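Local structure of uncharacterized protein (Bacteroides thetaiotaomicron VPI-5482, 3KNY) at residues 46-59 with 83-97. The protein is of unknown function, a two-domain member of the BT_3535-like family whose sequence suggests a lipoprotein. Numbering follows the deposited sequence.
Sequences WRTMSSRYEINYSF and IEKGQINKYEGFLNI
Strands 53-55 and 93-97 run parallel, Glu54 beside Phe94 and Ile55 beside Leu95, as the two strands of a beta-alpha-beta unit connected through helix 66-84; Glu54 N bonds Gly93 O, Leu95 N bonds Glu54 O, and Asn56 N reaches Leu95 O at 2.9 Å. Strand 93-97 continues the sheet to strand 204-217. On the face of Ile55 and Leu95, apolar chains suit a buried side that packs against helix 40-49: Leu95 CD2 meets CE of Met49 (present as selenomethionine) at 3.8 Å. Ile97 lays CB and CG1 over one face of the Phe59 ring, which chi1 of 78° sets between its backbone N and carbonyl carbon, while Ile97 CD1 touches the edge of Trp46. Glu92 CB lies 3.8 Å from the centroid of the Tyr53 ring in a CH-pi contact, and the Glu92 carboxylate forms a salt bridge with Lys186 through OE1. On the other face, Tyr91 OH donates to Glu54 OE1 at 2.7 Å from above the carboxylate plane, and Met15 N holds OE2, so each carboxylate oxygen of this buried acid accepts a hydrogen bond. Arginine suits position 52 because a long chain bent at chi2 (-74°) can reach the loop that follows helix 66-84. Ile83 CG2 lies over one face of its guanidinium and Asn89 O over the other, both toward the rim. Arg52 NE donates to Ile88 O at 2.6 Å, 149° at the hydrogen.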
loop_
_atom_site.group_PDB
_atom_site.type_symbol
_atom_site.label_atom_id
_atom_site.label_comp_id
_atom_site.label_asym_id
_atom_site.label_seq_id
_atom_site.Cartn_x
_atom_site.Cartn_y
_atom_site.Cartn_z
ATOM N N TRP A 46 -7.599 -5.616 12.770
ATOM C CA TRP A 46 -7.049 -6.103 11.517
ATOM C C TRP A 46 -8.046 -6.948 10.715
ATOM O O TRP A 46 -8.170 -6.773 9.503
ATOM C CB TRP A 46 -5.756 -6.864 11.763
ATOM C CG TRP A 46 -4.672 -5.948 12.238
ATOM C CD1 TRP A 46 -4.029 -5.992 13.436
ATOM C CD2 TRP A 46 -4.154 -4.809 11.547
ATOM N NE1 TRP A 46 -3.124 -4.966 13.527
ATOM C CE2 TRP A 46 -3.178 -4.223 12.383
ATOM C CE3 TRP A 46 -4.415 -4.226 10.301
ATOM C CZ2 TRP A 46 -2.447 -3.089 12.008
ATOM C CZ3 TRP A 46 -3.695 -3.094 9.931
ATOM C CH2 TRP A 46 -2.719 -2.540 10.778
ATOM N N ARG A 47 -8.765 -7.856 11.367
ATOM C CA ARG A 47 -9.794 -8.604 10.647
ATOM C C ARG A 47 -10.767 -7.642 9.949
ATOM O O ARG A 47 -11.078 -7.840 8.776
ATOM C CB ARG A 47 -10.578 -9.563 11.557
ATOM C CG ARG A 47 -11.617 -10.408 10.772
ATOM C CD ARG A 47 -12.727 -10.963 11.643
ATOM N NE ARG A 47 -12.167 -11.584 12.830
ATOM C CZ ARG A 47 -11.528 -12.749 12.839
ATOM N NH1 ARG A 47 -11.365 -13.449 11.713
ATOM N NH2 ARG A 47 -11.043 -13.218 13.985
ATOM N N THR A 48 -11.254 -6.627 10.668
ATOM C CA THR A 48 -12.174 -5.629 10.081
ATOM C C THR A 48 -11.522 -4.907 8.887
ATOM O O THR A 48 -12.118 -4.702 7.828
ATOM C CB THR A 48 -12.586 -4.556 11.123
ATOM O OG1 THR A 48 -13.406 -5.153 12.125
ATOM C CG2 THR A 48 -13.341 -3.373 10.452
HETATM N N MSE A 49 -10.271 -4.544 9.115
HETATM C CA MSE A 49 -9.458 -3.785 8.198
HETATM C C MSE A 49 -9.210 -4.615 6.938
HETATM O O MSE A 49 -9.254 -4.092 5.829
HETATM C CB MSE A 49 -8.148 -3.451 8.927
HETATM C CG MSE A 49 -7.542 -2.162 8.557
HETATM SE SE MSE A 49 -8.489 -0.542 9.096
HETATM C CE MSE A 49 -7.227 0.475 8.006
ATOM N N SER A 50 -9.010 -5.923 7.109
ATOM C CA SER A 50 -8.711 -6.809 5.973
ATOM C C SER A 50 -9.929 -7.028 5.079
ATOM O O SER A 50 -9.819 -7.652 4.028
ATOM C CB SER A 50 -8.175 -8.174 6.446
ATOM O OG SER A 50 -9.238 -9.029 6.850
ATOM N N SER A 51 -11.091 -6.537 5.502
ATOM C CA SER A 51 -12.294 -6.648 4.682
ATOM C C SER A 51 -12.345 -5.542 3.631
ATOM O O SER A 51 -13.219 -5.559 2.772
ATOM C CB SER A 51 -13.534 -6.543 5.549
ATOM O OG SER A 51 -13.752 -5.207 5.950
ATOM N N ARG A 52 -11.448 -4.560 3.738
ATOM C CA ARG A 52 -11.416 -3.417 2.798
ATOM C C ARG A 52 -10.051 -3.127 2.209
ATOM O O ARG A 52 -9.975 -2.453 1.184
ATOM C CB ARG A 52 -11.875 -2.136 3.492
ATOM C CG ARG A 52 -13.273 -2.192 4.022
ATOM C CD ARG A 52 -14.276 -2.110 2.904
ATOM N NE ARG A 52 -15.606 -2.057 3.474
ATOM C CZ ARG A 52 -16.279 -3.118 3.891
ATOM N NH1 ARG A 52 -15.759 -4.336 3.763
ATOM N NH2 ARG A 52 -17.487 -2.955 4.433
ATOM N N TYR A 53 -8.990 -3.599 2.861
ATOM C CA TYR A 53 -7.622 -3.298 2.453
ATOM C C TYR A 53 -6.833 -4.588 2.322
ATOM O O TYR A 53 -7.049 -5.540 3.085
ATOM C CB TYR A 53 -6.913 -2.432 3.499
ATOM C CG TYR A 53 -7.498 -1.070 3.721
ATOM C CD1 TYR A 53 -8.546 -0.870 4.624
ATOM C CD2 TYR A 53 -6.986 0.043 3.039
ATOM C CE1 TYR A 53 -9.082 0.411 4.830
ATOM C CE2 TYR A 53 -7.514 1.318 3.232
ATOM C CZ TYR A 53 -8.553 1.501 4.124
ATOM O OH TYR A 53 -9.053 2.765 4.299
ATOM N N GLU A 54 -5.919 -4.620 1.366
ATOM C CA GLU A 54 -5.020 -5.732 1.242
ATOM C C GLU A 54 -3.751 -5.241 1.878
ATOM O O GLU A 54 -3.114 -4.332 1.359
ATOM C CB GLU A 54 -4.870 -6.154 -0.206
ATOM C CG GLU A 54 -6.146 -6.861 -0.688
ATOM C CD GLU A 54 -6.192 -7.107 -2.183
ATOM O OE1 GLU A 54 -5.722 -6.220 -2.957
ATOM O OE2 GLU A 54 -6.729 -8.177 -2.569
ATOM N N ILE A 55 -3.410 -5.849 3.017
ATOM C CA ILE A 55 -2.468 -5.290 3.982
ATOM C C ILE A 55 -1.090 -5.966 3.971
ATOM O O ILE A 55 -0.966 -7.180 3.915
ATOM C CB ILE A 55 -3.079 -5.381 5.413
ATOM C CG1 ILE A 55 -4.468 -4.726 5.446
ATOM C CG2 ILE A 55 -2.178 -4.728 6.436
ATOM C CD1 ILE A 55 -5.245 -4.848 6.786
ATOM N N ASN A 56 -0.050 -5.156 4.016
ATOM C CA ASN A 56 1.303 -5.652 4.181
ATOM C C ASN A 56 1.643 -5.529 5.661
ATOM O O ASN A 56 1.675 -4.427 6.194
ATOM C CB ASN A 56 2.301 -4.861 3.334
ATOM C CG ASN A 56 3.725 -5.298 3.571
ATOM O OD1 ASN A 56 4.059 -5.738 4.657
ATOM N ND2 ASN A 56 4.573 -5.176 2.564
ATOM N N TYR A 57 1.913 -6.670 6.301
ATOM C CA TYR A 57 2.194 -6.738 7.746
ATOM C C TYR A 57 3.688 -6.648 8.083
ATOM O O TYR A 57 4.056 -6.798 9.240
ATOM C CB TYR A 57 1.553 -8.002 8.358
ATOM C CG TYR A 57 0.026 -7.954 8.377
ATOM C CD1 TYR A 57 -0.665 -7.241 9.367
ATOM C CD2 TYR A 57 -0.726 -8.603 7.397
ATOM C CE1 TYR A 57 -2.084 -7.178 9.383
ATOM C CE2 TYR A 57 -2.141 -8.538 7.396
ATOM C CZ TYR A 57 -2.808 -7.828 8.397
ATOM O OH TYR A 57 -4.192 -7.773 8.381
ATOM N N SER A 58 4.540 -6.349 7.099
ATOM C CA SER A 58 5.998 -6.285 7.308
ATOM C C SER A 58 6.421 -5.483 8.545
ATOM O O SER A 58 7.472 -5.741 9.115
ATOM C CB SER A 58 6.711 -5.673 6.096
ATOM O OG SER A 58 6.579 -4.247 6.115
ATOM N N PHE A 59 5.624 -4.504 8.944
ATOM C CA PHE A 59 5.984 -3.670 10.082
ATOM C C PHE A 59 5.987 -4.357 11.442
ATOM O O PHE A 59 6.575 -3.843 12.395
ATOM C CB PHE A 59 5.045 -2.489 10.163
ATOM C CG PHE A 59 3.707 -2.815 10.748
ATOM C CD1 PHE A 59 2.736 -3.467 9.988
ATOM C CD2 PHE A 59 3.401 -2.437 12.057
ATOM C CE1 PHE A 59 1.486 -3.747 10.523
ATOM C CE2 PHE A 59 2.157 -2.709 12.594
ATOM C CZ PHE A 59 1.192 -3.365 11.822
ATOM N N ILE A 83 -15.582 1.812 8.660
ATOM C CA ILE A 83 -15.970 0.578 7.978
ATOM C C ILE A 83 -17.245 0.107 8.640
ATOM O O ILE A 83 -18.216 -0.147 7.955
ATOM C CB ILE A 83 -14.880 -0.532 8.029
ATOM C CG1 ILE A 83 -13.610 -0.056 7.304
ATOM C CG2 ILE A 83 -15.399 -1.808 7.391
ATOM C CD1 ILE A 83 -12.437 -1.052 7.289
ATOM N N GLU A 84 -17.253 0.043 9.969
ATOM C CA GLU A 84 -18.450 -0.393 10.720
ATOM C C GLU A 84 -19.652 0.532 10.505
ATOM O O GLU A 84 -20.780 0.056 10.378
ATOM C CB GLU A 84 -18.155 -0.536 12.221
ATOM C CG GLU A 84 -17.431 -1.821 12.587
ATOM C CD GLU A 84 -16.815 -1.799 13.987
ATOM O OE1 GLU A 84 -17.345 -1.090 14.877
ATOM O OE2 GLU A 84 -15.794 -2.506 14.196
ATOM N N LYS A 85 -19.408 1.842 10.433
ATOM C CA LYS A 85 -20.489 2.828 10.228
ATOM C C LYS A 85 -21.079 2.854 8.819
ATOM O O LYS A 85 -21.945 3.673 8.552
ATOM C CB LYS A 85 -20.021 4.242 10.634
ATOM C CG LYS A 85 -20.066 4.420 12.140
ATOM C CD LYS A 85 -19.513 5.738 12.645
ATOM C CE LYS A 85 -19.732 5.806 14.163
ATOM N NZ LYS A 85 -19.102 7.000 14.782
ATOM N N GLY A 86 -20.627 1.968 7.931
ATOM C CA GLY A 86 -21.123 1.906 6.552
ATOM C C GLY A 86 -20.440 2.887 5.605
ATOM O O GLY A 86 -20.773 2.965 4.422
ATOM N N GLN A 87 -19.437 3.592 6.109
ATOM C CA GLN A 87 -18.849 4.711 5.399
ATOM C C GLN A 87 -17.712 4.344 4.453
ATOM O O GLN A 87 -17.572 4.960 3.407
ATOM C CB GLN A 87 -18.364 5.698 6.426
ATOM C CG GLN A 87 -17.787 6.941 5.875
ATOM C CD GLN A 87 -17.362 7.867 6.992
ATOM O OE1 GLN A 87 -16.384 8.602 6.842
ATOM N NE2 GLN A 87 -18.080 7.827 8.136
ATOM N N ILE A 88 -16.868 3.390 4.835
ATOM C CA ILE A 88 -15.877 2.811 3.922
ATOM C C ILE A 88 -16.440 1.432 3.610
ATOM O O ILE A 88 -16.045 0.428 4.203
ATOM C CB ILE A 88 -14.479 2.690 4.557
ATOM C CG1 ILE A 88 -13.950 4.074 4.923
ATOM C CG2 ILE A 88 -13.512 1.968 3.606
ATOM C CD1 ILE A 88 -12.835 4.068 5.942
ATOM N N ASN A 89 -17.409 1.416 2.701
ATOM C CA ASN A 89 -18.150 0.211 2.329
ATOM C C ASN A 89 -17.580 -0.602 1.125
ATOM O O ASN A 89 -18.105 -1.664 0.804
ATOM C CB ASN A 89 -19.605 0.605 2.065
ATOM C CG ASN A 89 -19.749 1.540 0.864
ATOM O OD1 ASN A 89 -18.794 2.203 0.464
ATOM N ND2 ASN A 89 -20.939 1.581 0.273
ATOM N N LYS A 90 -16.518 -0.119 0.480
ATOM C CA LYS A 90 -15.935 -0.777 -0.710
ATOM C C LYS A 90 -14.441 -1.049 -0.599
ATOM O O LYS A 90 -13.736 -0.415 0.175
ATOM C CB LYS A 90 -16.100 0.116 -1.944
ATOM C CG LYS A 90 -17.487 0.179 -2.531
ATOM C CD LYS A 90 -17.547 1.188 -3.706
ATOM C CE LYS A 90 -17.841 2.629 -3.236
ATOM N NZ LYS A 90 -19.220 2.806 -2.642
ATOM N N TYR A 91 -13.951 -1.960 -1.431
ATOM C CA TYR A 91 -12.521 -2.222 -1.533
ATOM C C TYR A 91 -11.779 -0.918 -1.753
ATOM O O TYR A 91 -12.130 -0.181 -2.651
ATOM C CB TYR A 91 -12.219 -3.121 -2.719
ATOM C CG TYR A 91 -10.735 -3.310 -2.948
ATOM C CD1 TYR A 91 -9.977 -4.103 -2.096
ATOM C CD2 TYR A 91 -10.089 -2.681 -3.997
ATOM C CE1 TYR A 91 -8.633 -4.265 -2.297
ATOM C CE2 TYR A 91 -8.740 -2.834 -4.202
ATOM C CZ TYR A 91 -8.014 -3.643 -3.363
ATOM O OH TYR A 91 -6.659 -3.801 -3.569
ATOM N N GLU A 92 -10.748 -0.673 -0.949
ATOM C CA GLU A 92 -9.981 0.586 -0.941
ATOM C C GLU A 92 -8.709 0.505 -1.784
ATOM O O GLU A 92 -8.466 1.353 -2.637
ATOM C CB GLU A 92 -9.549 0.907 0.500
ATOM C CG GLU A 92 -10.632 1.501 1.351
ATOM C CD GLU A 92 -10.754 2.981 1.139
ATOM O OE1 GLU A 92 -9.981 3.762 1.760
ATOM O OE2 GLU A 92 -11.628 3.346 0.333
ATOM N N GLY A 93 -7.887 -0.500 -1.484
ATOM C CA GLY A 93 -6.625 -0.730 -2.163
ATOM C C GLY A 93 -5.641 -1.408 -1.225
ATOM O O GLY A 93 -6.039 -2.059 -0.268
ATOM N N PHE A 94 -4.356 -1.232 -1.485
ATOM C CA PHE A 94 -3.313 -1.769 -0.625
ATOM C C PHE A 94 -3.073 -0.876 0.594
ATOM O O PHE A 94 -3.506 0.282 0.591
ATOM C CB PHE A 94 -2.045 -1.916 -1.420
ATOM C CG PHE A 94 -2.209 -2.766 -2.638
ATOM C CD1 PHE A 94 -2.419 -4.127 -2.515
ATOM C CD2 PHE A 94 -2.168 -2.205 -3.913
ATOM C CE1 PHE A 94 -2.573 -4.934 -3.630
ATOM C CE2 PHE A 94 -2.314 -3.010 -5.054
ATOM C CZ PHE A 94 -2.517 -4.385 -4.905
ATOM N N LEU A 95 -2.438 -1.440 1.640
ATOM C CA LEU A 95 -2.066 -0.701 2.857
ATOM C C LEU A 95 -0.680 -1.123 3.359
ATOM O O LEU A 95 -0.397 -2.307 3.432
ATOM C CB LEU A 95 -3.098 -0.924 3.959
ATOM C CG LEU A 95 -2.940 -0.131 5.265
ATOM C CD1 LEU A 95 -3.124 1.343 4.987
ATOM C CD2 LEU A 95 -3.936 -0.624 6.350
ATOM N N ASN A 96 0.181 -0.144 3.647
ATOM C CA ASN A 96 1.492 -0.335 4.290
ATOM C C ASN A 96 1.491 0.468 5.545
ATOM O O ASN A 96 0.824 1.503 5.624
ATOM C CB ASN A 96 2.642 0.284 3.519
ATOM C CG ASN A 96 2.963 -0.444 2.284
ATOM O OD1 ASN A 96 2.722 -1.635 2.159
ATOM N ND2 ASN A 96 3.521 0.263 1.343
ATOM N N ILE A 97 2.290 0.019 6.505
ATOM C CA ILE A 97 2.467 0.707 7.756
ATOM C C ILE A 97 3.925 1.133 7.748
ATOM O O ILE A 97 4.825 0.281 7.708
ATOM C CB ILE A 97 2.167 -0.226 8.919
ATOM C CG1 ILE A 97 0.917 -1.084 8.611
ATOM C CG2 ILE A 97 2.044 0.579 10.219
ATOM C CD1 ILE A 97 -0.334 -0.327 8.449
#